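PDB 1NRF: regulatory protein BlaR1 from Bacillus licheniformis, which probably senses beta-lactam antibiotics at the cell surface through its C-terminal penicillin-binding domain, the part present here, and relays the signal into the cytoplasm. Local coordinates for residues 18-23 with 46-51; 22-27 with 248-253; 38-43 with 225-230; 54-59 with 157-162. All blocks are in the same frame, centred on the assembly; numbering follows the deposited sequence.

Contact 1. Residues 18-23 with 46-51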
loop_
_atom_site.group_PDB
_atom_site.type_symbol
_atom_site.label_atom_id
_atom_site.label_comp_id
_atom_site.label_asym_id
_atom_site.label_seq_id
_atom_site.Cartn_x
_atom_site.Cartn_y
_atom_site.Cartn_z
ATOM N N ASN A 18 3.143 -7.072 -21.606
ATOM C CA ASN A 18 2.677 -6.083 -22.577
ATOM C C ASN A 18 1.844 -5.014 -21.852
ATOM O O ASN A 18 1.257 -5.272 -20.802
ATOM C CB ASN A 18 1.873 -6.759 -23.704
ATOM C CG ASN A 18 0.444 -7.096 -23.308
ATOM O OD1 ASN A 18 -0.456 -6.258 -23.411
ATOM N ND2 ASN A 18 0.227 -8.329 -22.858
ATOM N N VAL A 19 1.811 -3.808 -22.405
ATOM C CA VAL A 19 1.087 -2.708 -21.783
ATOM C C VAL A 19 -0.044 -2.135 -22.635
ATOM O O VAL A 19 0.049 -2.070 -23.858
ATOM C CB VAL A 19 2.067 -1.567 -21.411
ATOM C CG1 VAL A 19 1.325 -0.417 -20.754
ATOM C CG2 VAL A 19 3.135 -2.102 -20.480
ATOM N N GLU A 20 -1.111 -1.724 -21.960
ATOM C CA GLU A 20 -2.286 -1.135 -22.596
ATOM C C GLU A 20 -2.578 0.192 -21.895
ATOM O O GLU A 20 -2.331 0.343 -20.700
ATOM C CB GLU A 20 -3.483 -2.077 -22.444
ATOM C CG GLU A 20 -4.761 -1.616 -23.115
ATOM C CD GLU A 20 -5.922 -2.568 -22.854
ATOM O OE1 GLU A 20 -6.343 -2.687 -21.679
ATOM O OE2 GLU A 20 -6.406 -3.201 -23.820
ATOM N N TYR A 21 -3.098 1.156 -22.635
ATOM C CA TYR A 21 -3.403 2.445 -22.045
ATOM C C TYR A 21 -4.886 2.762 -22.159
ATOM O O TYR A 21 -5.520 2.451 -23.165
ATOM C CB TYR A 21 -2.573 3.527 -22.727
ATOM C CG TYR A 21 -1.099 3.399 -22.441
ATOM C CD1 TYR A 21 -0.540 3.964 -21.293
ATOM C CD2 TYR A 21 -0.264 2.669 -23.289
ATOM C CE1 TYR A 21 0.809 3.808 -20.994
ATOM C CE2 TYR A 21 1.086 2.506 -22.993
ATOM C CZ TYR A 21 1.613 3.079 -21.844
ATOM O OH TYR A 21 2.939 2.917 -21.539
ATOM N N GLU A 22 -5.438 3.362 -21.110
ATOM C CA GLU A 22 -6.847 3.732 -21.098
ATOM C C GLU A 22 -7.056 5.059 -20.401
ATOM O O GLU A 22 -6.175 5.551 -19.693
ATOM C CB GLU A 22 -7.684 2.652 -20.421
ATOM C CG GLU A 22 -7.820 1.405 -21.259
ATOM C CD GLU A 22 -8.710 0.371 -20.615
ATOM O OE1 GLU A 22 -9.853 0.720 -20.249
ATOM O OE2 GLU A 22 -8.269 -0.790 -20.481
ATOM N N ASP A 23 -8.230 5.638 -20.610
ATOM C CA ASP A 23 -8.554 6.926 -20.017
ATOM C C ASP A 23 -9.612 6.772 -18.931
ATOM O O ASP A 23 -10.711 6.289 -19.194
ATOM C CB ASP A 23 -9.056 7.886 -21.100
ATOM C CG ASP A 23 -9.188 9.304 -20.601
ATOM O OD1 ASP A 23 -9.692 10.158 -21.356
ATOM O OD2 ASP A 23 -8.782 9.568 -19.452
ATOM N N LYS A 46 -0.668 -8.593 -18.625
ATOM C CA LYS A 46 -0.958 -7.292 -19.201
ATOM C C LYS A 46 -1.181 -6.180 -18.180
ATOM O O LYS A 46 -1.849 -6.359 -17.158
ATOM C CB LYS A 46 -2.194 -7.374 -20.094
ATOM C CG LYS A 46 -2.569 -6.037 -20.739
ATOM C CD LYS A 46 -4.050 -5.969 -21.079
ATOM C CE LYS A 46 -4.498 -7.165 -21.903
ATOM N NZ LYS A 46 -3.742 -7.280 -23.181
ATOM N N TYR A 47 -0.609 -5.023 -18.479
ATOM C CA TYR A 47 -0.773 -3.857 -17.638
ATOM C C TYR A 47 -1.774 -2.951 -18.322
ATOM O O TYR A 47 -1.713 -2.751 -19.540
ATOM C CB TYR A 47 0.521 -3.056 -17.500
ATOM C CG TYR A 47 1.633 -3.708 -16.718
ATOM C CD1 TYR A 47 2.670 -4.364 -17.376
ATOM C CD2 TYR A 47 1.696 -3.591 -15.327
ATOM C CE1 TYR A 47 3.746 -4.878 -16.682
ATOM C CE2 TYR A 47 2.778 -4.105 -14.617
ATOM C CZ TYR A 47 3.801 -4.743 -15.307
ATOM O OH TYR A 47 4.905 -5.208 -14.639
ATOM N N THR A 48 -2.705 -2.419 -17.544
ATOM C CA THR A 48 -3.668 -1.471 -18.068
ATOM C C THR A 48 -3.402 -0.242 -17.219
ATOM O O THR A 48 -3.563 -0.281 -15.996
ATOM C CB THR A 48 -5.110 -1.923 -17.860
ATOM O OG1 THR A 48 -5.313 -3.189 -18.496
ATOM C CG2 THR A 48 -6.068 -0.906 -18.472
ATOM N N ILE A 49 -2.960 0.840 -17.848
ATOM C CA ILE A 49 -2.684 2.031 -17.073
ATOM C C ILE A 49 -3.169 3.345 -17.632
ATOM O O ILE A 49 -3.127 3.592 -18.834
ATOM C CB ILE A 49 -1.175 2.178 -16.764
ATOM C CG1 ILE A 49 -0.357 2.097 -18.045
ATOM C CG2 ILE A 49 -0.744 1.108 -15.777
ATOM C CD1 ILE A 49 1.142 2.157 -17.791
ATOM N N TYR A 50 -3.635 4.181 -16.712
ATOM C CA TYR A 50 -4.119 5.509 -17.026
ATOM C C TYR A 50 -3.088 6.509 -16.500
ATOM O O TYR A 50 -2.645 6.402 -15.345
ATOM C CB TYR A 50 -5.481 5.750 -16.361
ATOM C CG TYR A 50 -5.859 7.207 -16.288
ATOM C CD1 TYR A 50 -6.021 7.837 -15.057
ATOM C CD2 TYR A 50 -5.971 7.976 -17.445
ATOM C CE1 TYR A 50 -6.273 9.196 -14.974
ATOM C CE2 TYR A 50 -6.227 9.343 -17.375
ATOM C CZ TYR A 50 -6.372 9.947 -16.135
ATOM O OH TYR A 50 -6.595 11.301 -16.052
ATOM N N ASN A 51 -2.716 7.462 -17.357
ATOM C CA ASN A 51 -1.748 8.511 -17.038
ATOM C C ASN A 51 -0.368 7.917 -16.764
ATOM O O ASN A 51 0.032 7.775 -15.606
ATOM C CB ASN A 51 -2.222 9.304 -15.820
ATOM C CG ASN A 51 -1.474 10.603 -15.639
ATOM O OD1 ASN A 51 -0.382 10.784 -16.172
ATOM N ND2 ASN A 51 -2.055 11.514 -14.871
HETATM O O HOH W 1 -3.871 7.748 -20.357
#
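Strand 18-21, outermost at one edge of the mixed sheet, runs parallel to strand 46-50, their short axes 27° apart and 4.6 Å at closest approach. Four backbone bonds join them: Tyr47 N to Asn18 O, Glu20 N to Tyr47 O at 2.7 Å, Ile49 N to Glu20 O, and a longer one from Glu22 N to Ile49 O at 3.3 Å. On the face carrying Val19, Tyr21, Tyr47 and Ile49, the Tyr21 ring lies alongside Ile49, Tyr21 CE1 being 3.6 Å from Ile49 CG1. Ile49 CG1 sits between its own backbone N and carbonyl carbon (chi1 53°), which brings Ile49 CD1 within 3.9 Å of Val19 CG1. The face of Asn18, Glu20, Lys46 and Thr48 is polar: Lys46 NZ bonds weakly to Asn18 OD1, and Thr48 OG1 weakly to Glu20 OE1. Glu20 OE1 also lies 3.0 Å from Glu22 OE2, two acceptors side by side. Lys254 pairs with Glu22 in a salt bridge and, weakly and at long range, with Glu20; its positive charge probably eases the repulsion between these carboxylates.

Contact 2. Residues 22-27 with 248-253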
loop_
_atom_site.group_PDB
_atom_site.type_symbol
_atom_site.label_atom_id
_atom_site.label_comp_id
_atom_site.label_asym_id
_atom_site.label_seq_id
_atom_site.Cartn_x
_atom_site.Cartn_y
_atom_site.Cartn_z
ATOM N N GLU A 22 -5.438 3.362 -21.110
ATOM C CA GLU A 22 -6.847 3.732 -21.098
ATOM C C GLU A 22 -7.056 5.059 -20.401
ATOM O O GLU A 22 -6.175 5.551 -19.693
ATOM C CB GLU A 22 -7.684 2.652 -20.421
ATOM C CG GLU A 22 -7.820 1.405 -21.259
ATOM C CD GLU A 22 -8.710 0.371 -20.615
ATOM O OE1 GLU A 22 -9.853 0.720 -20.249
ATOM O OE2 GLU A 22 -8.269 -0.790 -20.481
ATOM N N ASP A 23 -8.230 5.638 -20.610
ATOM C CA ASP A 23 -8.554 6.926 -20.017
ATOM C C ASP A 23 -9.612 6.772 -18.931
ATOM O O ASP A 23 -10.711 6.289 -19.194
ATOM C CB ASP A 23 -9.056 7.886 -21.100
ATOM C CG ASP A 23 -9.188 9.304 -20.601
ATOM O OD1 ASP A 23 -9.692 10.158 -21.356
ATOM O OD2 ASP A 23 -8.782 9.568 -19.452
ATOM N N TYR A 24 -9.270 7.183 -17.715
ATOM C CA TYR A 24 -10.191 7.095 -16.594
ATOM C C TYR A 24 -10.328 8.442 -15.904
ATOM O O TYR A 24 -10.776 8.528 -14.759
ATOM C CB TYR A 24 -9.704 6.053 -15.597
ATOM C CG TYR A 24 -9.536 4.674 -16.183
ATOM C CD1 TYR A 24 -10.617 3.987 -16.730
ATOM C CD2 TYR A 24 -8.297 4.043 -16.165
ATOM C CE1 TYR A 24 -10.464 2.696 -17.242
ATOM C CE2 TYR A 24 -8.133 2.761 -16.671
ATOM C CZ TYR A 24 -9.215 2.093 -17.204
ATOM O OH TYR A 24 -9.034 0.820 -17.686
ATOM N N SER A 25 -9.937 9.493 -16.617
ATOM C CA SER A 25 -10.013 10.861 -16.116
ATOM C C SER A 25 -11.287 11.146 -15.330
ATOM O O SER A 25 -11.234 11.627 -14.198
ATOM C CB SER A 25 -9.930 11.852 -17.280
ATOM O OG SER A 25 -8.663 11.812 -17.901
ATOM N N THR A 26 -12.430 10.857 -15.948
ATOM C CA THR A 26 -13.737 11.097 -15.338
ATOM C C THR A 26 -13.890 10.484 -13.943
ATOM O O THR A 26 -14.594 11.032 -13.089
ATOM C CB THR A 26 -14.873 10.583 -16.257
ATOM O OG1 THR A 26 -14.589 9.239 -16.671
ATOM C CG2 THR A 26 -15.003 11.469 -17.490
ATOM N N PHE A 27 -13.236 9.350 -13.714
ATOM C CA PHE A 27 -13.303 8.704 -12.412
ATOM C C PHE A 27 -12.505 9.524 -11.403
ATOM O O PHE A 27 -12.854 9.583 -10.225
ATOM C CB PHE A 27 -12.757 7.278 -12.494
ATOM C CG PHE A 27 -13.646 6.342 -13.254
ATOM C CD1 PHE A 27 -14.845 5.903 -12.702
ATOM C CD2 PHE A 27 -13.306 5.926 -14.534
ATOM C CE1 PHE A 27 -15.693 5.064 -13.419
ATOM C CE2 PHE A 27 -14.145 5.091 -15.257
ATOM C CZ PHE A 27 -15.342 4.659 -14.699
ATOM N N LEU A 248 -11.661 1.678 -6.904
ATOM C CA LEU A 248 -12.821 0.800 -6.805
ATOM C C LEU A 248 -13.868 1.011 -7.901
ATOM O O LEU A 248 -14.460 0.053 -8.383
ATOM C CB LEU A 248 -13.456 0.960 -5.420
ATOM C CG LEU A 248 -13.347 -0.227 -4.457
ATOM C CD1 LEU A 248 -12.094 -1.045 -4.709
ATOM C CD2 LEU A 248 -13.378 0.309 -3.038
ATOM N N SER A 249 -14.096 2.257 -8.296
ATOM C CA SER A 249 -15.061 2.526 -9.346
ATOM C C SER A 249 -14.467 1.993 -10.640
ATOM O O SER A 249 -15.157 1.354 -11.433
ATOM C CB SER A 249 -15.332 4.024 -9.472
ATOM O OG SER A 249 -14.206 4.713 -9.982
ATOM N N ILE A 250 -13.176 2.239 -10.849
ATOM C CA ILE A 250 -12.522 1.748 -12.058
ATOM C C ILE A 250 -12.515 0.223 -12.060
ATOM O O ILE A 250 -12.792 -0.393 -13.080
ATOM C CB ILE A 250 -11.075 2.280 -12.184
ATOM C CG1 ILE A 250 -11.105 3.806 -12.307
ATOM C CG2 ILE A 250 -10.380 1.658 -13.400
ATOM C CD1 ILE A 250 -9.740 4.445 -12.404
ATOM N N LEU A 251 -12.216 -0.382 -10.915
ATOM C CA LEU A 251 -12.199 -1.843 -10.806
ATOM C C LEU A 251 -13.561 -2.429 -11.144
ATOM O O LEU A 251 -13.662 -3.473 -11.785
ATOM C CB LEU A 251 -11.811 -2.268 -9.387
ATOM C CG LEU A 251 -10.417 -2.861 -9.159
ATOM C CD1 LEU A 251 -9.376 -2.041 -9.889
ATOM C CD2 LEU A 251 -10.123 -2.907 -7.658
ATOM N N ASP A 252 -14.603 -1.743 -10.696
ATOM C CA ASP A 252 -15.974 -2.159 -10.922
ATOM C C ASP A 252 -16.395 -1.862 -12.358
ATOM O O ASP A 252 -17.363 -2.432 -12.865
ATOM C CB ASP A 252 -16.888 -1.439 -9.928
ATOM C CG ASP A 252 -18.350 -1.510 -10.317
ATOM O OD1 ASP A 252 -18.815 -0.627 -11.075
ATOM O OD2 ASP A 252 -19.029 -2.458 -9.871
ATOM N N LYS A 253 -15.653 -0.972 -13.010
ATOM C CA LYS A 253 -15.939 -0.595 -14.389
ATOM C C LYS A 253 -15.451 -1.673 -15.359
ATOM O O LYS A 253 -16.065 -1.912 -16.398
ATOM C CB LYS A 253 -15.266 0.745 -14.711
ATOM C CG LYS A 253 -15.605 1.310 -16.075
ATOM C CD LYS A 253 -17.086 1.625 -16.186
ATOM C CE LYS A 253 -17.372 2.437 -17.438
ATOM N NZ LYS A 253 -18.793 2.876 -17.515
#
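Ile250 meets Tyr24 and Phe27 with three different carbons, because its CG1 stands anti to the carbonyl carbon (chi1 -63°) while CG2 is anti to the backbone N. Phe27 has the same kind of first torsion, chi1 -70°, which lays its ring against helix 239-253. The methyl CG2 of Ile250 sits over one face of the Tyr24 ring in a CH-pi contact, 3.9 Å from the centroid and almost on the ring normal. Further out on the same side chain, Ile250 CD1 reaches Tyr24 CB at 3.6 Å. Ile250 CG1 packs on Phe27 CG at 3.7 Å. One turn on, the Lys253 and Phe27 side chains cross at about a right angle, Lys253 CG lying 3.6 Å from Phe27 CZ. Ser249 OG also borders this ring, though its hydrogen bond goes to Ile246 O in its own helix. No hydrogen bond links the two segments; Tyr24 at the N-cap and Phe27 in helix 25-29 meet helix 239-253 through hydrocarbon and ring contacts, with Lys253 contributing its methylenes.

Contact 3. Residues 38-43 with 225-230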
loop_
_atom_site.group_PDB
_atom_site.type_symbol
_atom_site.label_atom_id
_atom_site.label_comp_id
_atom_site.label_asym_id
_atom_site.label_seq_id
_atom_site.Cartn_x
_atom_site.Cartn_y
_atom_site.Cartn_z
ATOM N N VAL A 38 -2.695 1.889 -12.224
ATOM C CA VAL A 38 -1.964 0.771 -12.782
ATOM C C VAL A 38 -2.665 -0.516 -12.368
ATOM O O VAL A 38 -2.894 -0.754 -11.180
ATOM C CB VAL A 38 -0.512 0.692 -12.266
ATOM C CG1 VAL A 38 0.209 -0.454 -12.945
ATOM C CG2 VAL A 38 0.221 1.997 -12.527
ATOM N N LEU A 39 -3.033 -1.328 -13.353
ATOM C CA LEU A 39 -3.655 -2.620 -13.087
ATOM C C LEU A 39 -2.821 -3.690 -13.797
ATOM O O LEU A 39 -2.353 -3.471 -14.917
ATOM C CB LEU A 39 -5.077 -2.646 -13.617
ATOM C CG LEU A 39 -5.751 -4.017 -13.590
ATOM C CD1 LEU A 39 -6.258 -4.320 -12.182
ATOM C CD2 LEU A 39 -6.902 -4.023 -14.584
ATOM N N PHE A 40 -2.621 -4.836 -13.152
ATOM C CA PHE A 40 -1.849 -5.915 -13.760
ATOM C C PHE A 40 -2.574 -7.255 -13.771
ATOM O O PHE A 40 -2.908 -7.804 -12.716
ATOM C CB PHE A 40 -0.496 -6.078 -13.057
ATOM C CG PHE A 40 0.375 -7.162 -13.654
ATOM C CD1 PHE A 40 0.577 -8.370 -12.976
ATOM C CD2 PHE A 40 0.973 -6.983 -14.901
ATOM C CE1 PHE A 40 1.363 -9.383 -13.537
ATOM C CE2 PHE A 40 1.757 -7.987 -15.468
ATOM C CZ PHE A 40 1.953 -9.195 -14.782
ATOM N N ASN A 41 -2.808 -7.772 -14.980
ATOM C CA ASN A 41 -3.475 -9.057 -15.181
ATOM C C ASN A 41 -2.398 -10.148 -15.250
ATOM O O ASN A 41 -1.660 -10.240 -16.228
ATOM C CB ASN A 41 -4.276 -9.032 -16.487
ATOM C CG ASN A 41 -5.188 -10.239 -16.644
ATOM O OD1 ASN A 41 -4.815 -11.363 -16.298
ATOM N ND2 ASN A 41 -6.384 -10.013 -17.185
ATOM N N SER A 42 -2.322 -10.971 -14.210
ATOM C CA SER A 42 -1.320 -12.032 -14.128
ATOM C C SER A 42 -1.359 -13.012 -15.289
ATOM O O SER A 42 -0.334 -13.278 -15.921
ATOM C CB SER A 42 -1.472 -12.805 -12.815
ATOM O OG SER A 42 -1.328 -11.949 -11.694
ATOM N N ASN A 43 -2.542 -13.555 -15.555
ATOM C CA ASN A 43 -2.721 -14.514 -16.641
ATOM C C ASN A 43 -2.400 -13.922 -18.003
ATOM O O ASN A 43 -1.739 -14.551 -18.821
ATOM C CB ASN A 43 -4.159 -15.042 -16.664
ATOM C CG ASN A 43 -4.485 -15.893 -15.463
ATOM O OD1 ASN A 43 -3.595 -16.293 -14.715
ATOM N ND2 ASN A 43 -5.771 -16.189 -15.276
ATOM N N THR A 225 -5.405 -13.251 -10.605
ATOM C CA THR A 225 -5.077 -12.287 -9.563
ATOM C C THR A 225 -4.740 -10.961 -10.225
ATOM O O THR A 225 -3.897 -10.894 -11.124
ATOM C CB THR A 225 -3.882 -12.738 -8.720
ATOM O OG1 THR A 225 -4.107 -14.071 -8.264
ATOM C CG2 THR A 225 -3.718 -11.834 -7.502
ATOM N N PHE A 226 -5.408 -9.910 -9.777
ATOM C CA PHE A 226 -5.199 -8.586 -10.331
ATOM C C PHE A 226 -4.503 -7.703 -9.320
ATOM O O PHE A 226 -4.960 -7.580 -8.191
ATOM C CB PHE A 226 -6.549 -7.959 -10.714
ATOM C CG PHE A 226 -7.266 -8.685 -11.814
ATOM C CD1 PHE A 226 -7.088 -8.306 -13.145
ATOM C CD2 PHE A 226 -8.081 -9.780 -11.524
ATOM C CE1 PHE A 226 -7.710 -9.010 -14.182
ATOM C CE2 PHE A 226 -8.710 -10.499 -12.548
ATOM C CZ PHE A 226 -8.526 -10.115 -13.883
ATOM N N PHE A 227 -3.403 -7.082 -9.729
ATOM C CA PHE A 227 -2.658 -6.184 -8.856
ATOM C C PHE A 227 -2.904 -4.765 -9.335
ATOM O O PHE A 227 -2.826 -4.490 -10.526
ATOM C CB PHE A 227 -1.162 -6.508 -8.900
ATOM C CG PHE A 227 -0.818 -7.866 -8.351
ATOM C CD1 PHE A 227 -0.795 -8.982 -9.181
ATOM C CD2 PHE A 227 -0.546 -8.030 -6.998
ATOM C CE1 PHE A 227 -0.508 -10.238 -8.674
ATOM C CE2 PHE A 227 -0.260 -9.282 -6.479
ATOM C CZ PHE A 227 -0.241 -10.393 -7.319
ATOM N N PHE A 228 -3.201 -3.862 -8.408
ATOM C CA PHE A 228 -3.493 -2.479 -8.772
ATOM C C PHE A 228 -2.914 -1.436 -7.813
ATOM O O PHE A 228 -2.636 -1.707 -6.646
ATOM C CB PHE A 228 -5.010 -2.276 -8.848
ATOM C CG PHE A 228 -5.703 -2.533 -7.549
ATOM C CD1 PHE A 228 -6.119 -3.810 -7.209
ATOM C CD2 PHE A 228 -5.870 -1.504 -6.620
ATOM C CE1 PHE A 228 -6.691 -4.069 -5.956
ATOM C CE2 PHE A 228 -6.438 -1.750 -5.368
ATOM C CZ PHE A 228 -6.849 -3.040 -5.037
ATOM N N ALA A 229 -2.756 -0.226 -8.326
ATOM C CA ALA A 229 -2.238 0.872 -7.545
ATOM C C ALA A 229 -2.758 2.166 -8.149
ATOM O O ALA A 229 -2.683 2.380 -9.362
ATOM C CB ALA A 229 -0.704 0.853 -7.548
ATOM N N VAL A 230 -3.309 3.010 -7.293
ATOM C CA VAL A 230 -3.833 4.296 -7.700
ATOM C C VAL A 230 -3.159 5.362 -6.851
ATOM O O VAL A 230 -3.051 5.205 -5.632
ATOM C CB VAL A 230 -5.360 4.393 -7.459
ATOM C CG1 VAL A 230 -5.810 5.839 -7.520
ATOM C CG2 VAL A 230 -6.109 3.582 -8.499
#
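Val38 and Phe40 exchange paired backbone hydrogen bonds with Ala229 and Phe227, two hydrogen-bonded pairs of an antiparallel arrangement whose strand segments run at 169°. Val38 N reaches Ala229 O at 2.9 Å, and Phe40 N reaches Phe227 O at 2.7 Å. Beyond the end of strand 33-41, Ser42 OG donates to Thr225 O over 2.8 Å, backed by a weak bond from Ser42 N to the same oxygen. Among the apolar contacts, Leu39 CD1 touches Phe226 CB at 3.9 Å and Phe228 CB at 4.1 Å. On the face of Val38 and Ala229, Phe40 and Phe227 lie side by side, CD1 of Phe227 meeting the edge of the Phe40 ring. Ser42 OG lies at the edge of the Phe227 ring, in its plane. The side chains of Asn41 and Phe226 point the same way, amide and ring turned 63° apart, with ND2 of Asn41 3.4 Å from CE1 of Phe226; the amide oxygen of Asn41 is bound by Asn224. Helix 158-170 covers Phe40 and Phe227, whereas helix 239-253 packs on Phe228. A largely antiparallel central sheet with helices on both faces is characteristic of the penicillin-binding protein and serine beta-lactamase fold.

Contact 4. Residues 54-59 with 157-162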
loop_
_atom_site.group_PDB
_atom_site.type_symbol
_atom_site.label_atom_id
_atom_site.label_comp_id
_atom_site.label_asym_id
_atom_site.label_seq_id
_atom_site.Cartn_x
_atom_site.Cartn_y
_atom_site.Cartn_z
ATOM N N GLU A 54 2.170 9.865 -14.183
ATOM C CA GLU A 54 1.922 9.666 -12.761
ATOM C C GLU A 54 2.268 8.241 -12.334
ATOM O O GLU A 54 2.872 8.016 -11.283
ATOM C CB GLU A 54 0.450 9.947 -12.433
ATOM C CG GLU A 54 0.074 11.432 -12.325
ATOM C CD GLU A 54 -0.072 11.933 -10.879
ATOM O OE1 GLU A 54 -0.455 13.113 -10.697
ATOM O OE2 GLU A 54 0.188 11.162 -9.926
ATOM N N SER A 55 1.885 7.288 -13.173
ATOM C CA SER A 55 2.108 5.874 -12.908
ATOM C C SER A 55 3.582 5.483 -12.822
ATOM O O SER A 55 3.910 4.406 -12.329
ATOM C CB SER A 55 1.428 5.041 -13.997
ATOM O OG SER A 55 0.103 5.486 -14.207
ATOM N N THR A 56 4.463 6.350 -13.310
ATOM C CA THR A 56 5.892 6.070 -13.287
ATOM C C THR A 56 6.658 7.072 -12.409
ATOM O O THR A 56 7.871 6.997 -12.252
ATOM C CB THR A 56 6.478 6.053 -14.732
ATOM O OG1 THR A 56 5.931 7.139 -15.499
ATOM C CG2 THR A 56 6.150 4.747 -15.419
ATOM N N SER A 57 5.932 8.014 -11.831
ATOM C CA SER A 57 6.540 9.000 -10.956
ATOM C C SER A 57 6.482 8.434 -9.547
ATOM O O SER A 57 5.498 7.810 -9.180
ATOM C CB SER A 57 5.752 10.303 -11.013
ATOM O OG SER A 57 5.745 10.819 -12.329
ATOM N N ARG A 58 7.541 8.645 -8.771
ATOM C CA ARG A 58 7.603 8.151 -7.399
ATOM C C ARG A 58 7.076 9.182 -6.419
ATOM O O ARG A 58 7.195 10.382 -6.635
ATOM C CB ARG A 58 9.036 7.796 -7.023
ATOM C CG ARG A 58 9.484 6.447 -7.497
ATOM C CD ARG A 58 10.984 6.362 -7.432
ATOM N NE ARG A 58 11.486 5.001 -7.596
ATOM C CZ ARG A 58 12.691 4.718 -8.068
ATOM N NH1 ARG A 58 13.503 5.702 -8.426
ATOM N NH2 ARG A 58 13.093 3.461 -8.172
ATOM N N PHE A 59 6.482 8.698 -5.338
ATOM C CA PHE A 59 5.934 9.565 -4.314
ATOM C C PHE A 59 6.184 8.902 -2.971
ATOM O O PHE A 59 6.541 7.719 -2.914
ATOM C CB PHE A 59 4.432 9.735 -4.519
ATOM C CG PHE A 59 4.060 10.132 -5.908
ATOM C CD1 PHE A 59 3.774 9.163 -6.871
ATOM C CD2 PHE A 59 3.997 11.473 -6.266
ATOM C CE1 PHE A 59 3.427 9.523 -8.167
ATOM C CE2 PHE A 59 3.650 11.849 -7.569
ATOM C CZ PHE A 59 3.363 10.871 -8.520
ATOM N N SER A 157 6.945 4.275 -7.139
ATOM C CA SER A 157 5.937 4.651 -8.122
ATOM C C SER A 157 4.752 3.718 -8.094
ATOM O O SER A 157 4.850 2.605 -7.595
ATOM C CB SER A 157 6.528 4.627 -9.533
ATOM O OG SER A 157 6.756 3.291 -9.956
ATOM N N PRO A 158 3.600 4.170 -8.615
ATOM C CA PRO A 158 2.395 3.326 -8.649
ATOM C C PRO A 158 2.704 1.998 -9.362
ATOM O O PRO A 158 2.225 0.940 -8.969
ATOM C CB PRO A 158 1.407 4.181 -9.432
ATOM C CG PRO A 158 1.771 5.577 -8.995
ATOM C CD PRO A 158 3.288 5.561 -9.009
ATOM N N LEU A 159 3.523 2.073 -10.408
ATOM C CA LEU A 159 3.925 0.905 -11.188
ATOM C C LEU A 159 4.827 0.005 -10.346
ATOM O O LEU A 159 4.688 -1.225 -10.354
ATOM C CB LEU A 159 4.668 1.354 -12.450
ATOM C CG LEU A 159 5.156 0.241 -13.378
ATOM C CD1 LEU A 159 3.975 -0.594 -13.841
ATOM C CD2 LEU A 159 5.883 0.851 -14.565
ATOM N N GLU A 160 5.756 0.621 -9.622
ATOM C CA GLU A 160 6.656 -0.133 -8.757
ATOM C C GLU A 160 5.853 -0.822 -7.652
ATOM O O GLU A 160 6.133 -1.961 -7.283
ATOM C CB GLU A 160 7.706 0.793 -8.150
ATOM C CG GLU A 160 8.917 1.040 -9.046
ATOM C CD GLU A 160 9.864 2.113 -8.492
ATOM O OE1 GLU A 160 11.016 2.178 -8.959
ATOM O OE2 GLU A 160 9.463 2.900 -7.604
ATOM N N GLN A 161 4.852 -0.130 -7.130
ATOM C CA GLN A 161 4.000 -0.695 -6.088
ATOM C C GLN A 161 3.396 -2.027 -6.570
ATOM O O GLN A 161 3.490 -3.043 -5.877
ATOM C CB GLN A 161 2.867 0.283 -5.736
ATOM C CG GLN A 161 3.286 1.559 -5.015
ATOM C CD GLN A 161 3.281 1.419 -3.491
ATOM O OE1 GLN A 161 3.110 2.403 -2.768
ATOM N NE2 GLN A 161 3.480 0.199 -3.005
ATOM N N VAL A 162 2.780 -2.014 -7.755
ATOM C CA VAL A 162 2.166 -3.216 -8.331
ATOM C C VAL A 162 3.174 -4.350 -8.484
ATOM O O VAL A 162 2.910 -5.481 -8.065
ATOM C CB VAL A 162 1.515 -2.926 -9.736
ATOM C CG1 VAL A 162 1.231 -4.236 -10.468
ATOM C CG2 VAL A 162 0.205 -2.126 -9.569
HETATM O O HOH W 2 8.320 3.554 -12.100
#
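Pro158 and Leu159 pack closely against the backbone of 54-57, whereas Arg58 and Glu160 meet at a more open, polar margin. The contact joins the short, weakly bonded helix 52-56, which follows strand 46-50, to the N-terminus of helix 158-170. On the tight side, Pro158 CD sits 3.2 Å from Ser57 O and 3.4 Å from Glu54 O, so the proline ring is set among carbonyls. The next residue gives the one backbone bond between the segments, Leu159 N to Ser55 O at 3.0 Å. Near it, Thr56 CG2 rests on Leu159 CD2. Toward the margin, the Arg58 chain, extended from CG to NE (chi2 164°, chi3 168°), forms a salt bridge with Glu160. Arg58 NE gives Glu160 OE2 a 2.9 Å bond on its syn lone pair; Arg58 NH2 bonds weakly to Glu160 OE1, guanidinium and carboxylate planes 42° apart. A water contacts Ser157 OG and, weakly, Thr56 O. Glu160 OE2 also takes Ser157 N on its anti side, tilted out of the carboxylate plane, while Ser157 OG accepts from Glu160 N: a capping box. Arg58 therefore grips the oxygen that takes Ser157 N, which should help hold the Glu160 carboxylate in place and stabilise its negative charge.

Overall arrangement
Contacts 1 and 3 belong to one mixed sheet, their centres 10 Å apart: strand 46-50 lies beside 33-41, with Thr48 N 2.9 Å from Leu39 O, and 33-41 in turn pairs with 225-234. Contact 2 grows out of contact 1, sharing Glu22 and Asp23, and Tyr50 OH lies 2.8 Å from Ser25 OG. It meets contact 3 where Leu251 touches Phe228. Contact 4 packs on the sheet face that carries Val38, Phe40 and Ala229, with Ala229 CB 3.3 Å from Pro158 O; contacts 2 and 4 do not touch, their nearest atoms about 8 Å apart. None includes Ser63, the probable acylation site, although Gln161 in helix 158-170 bonds Thr64 next to it.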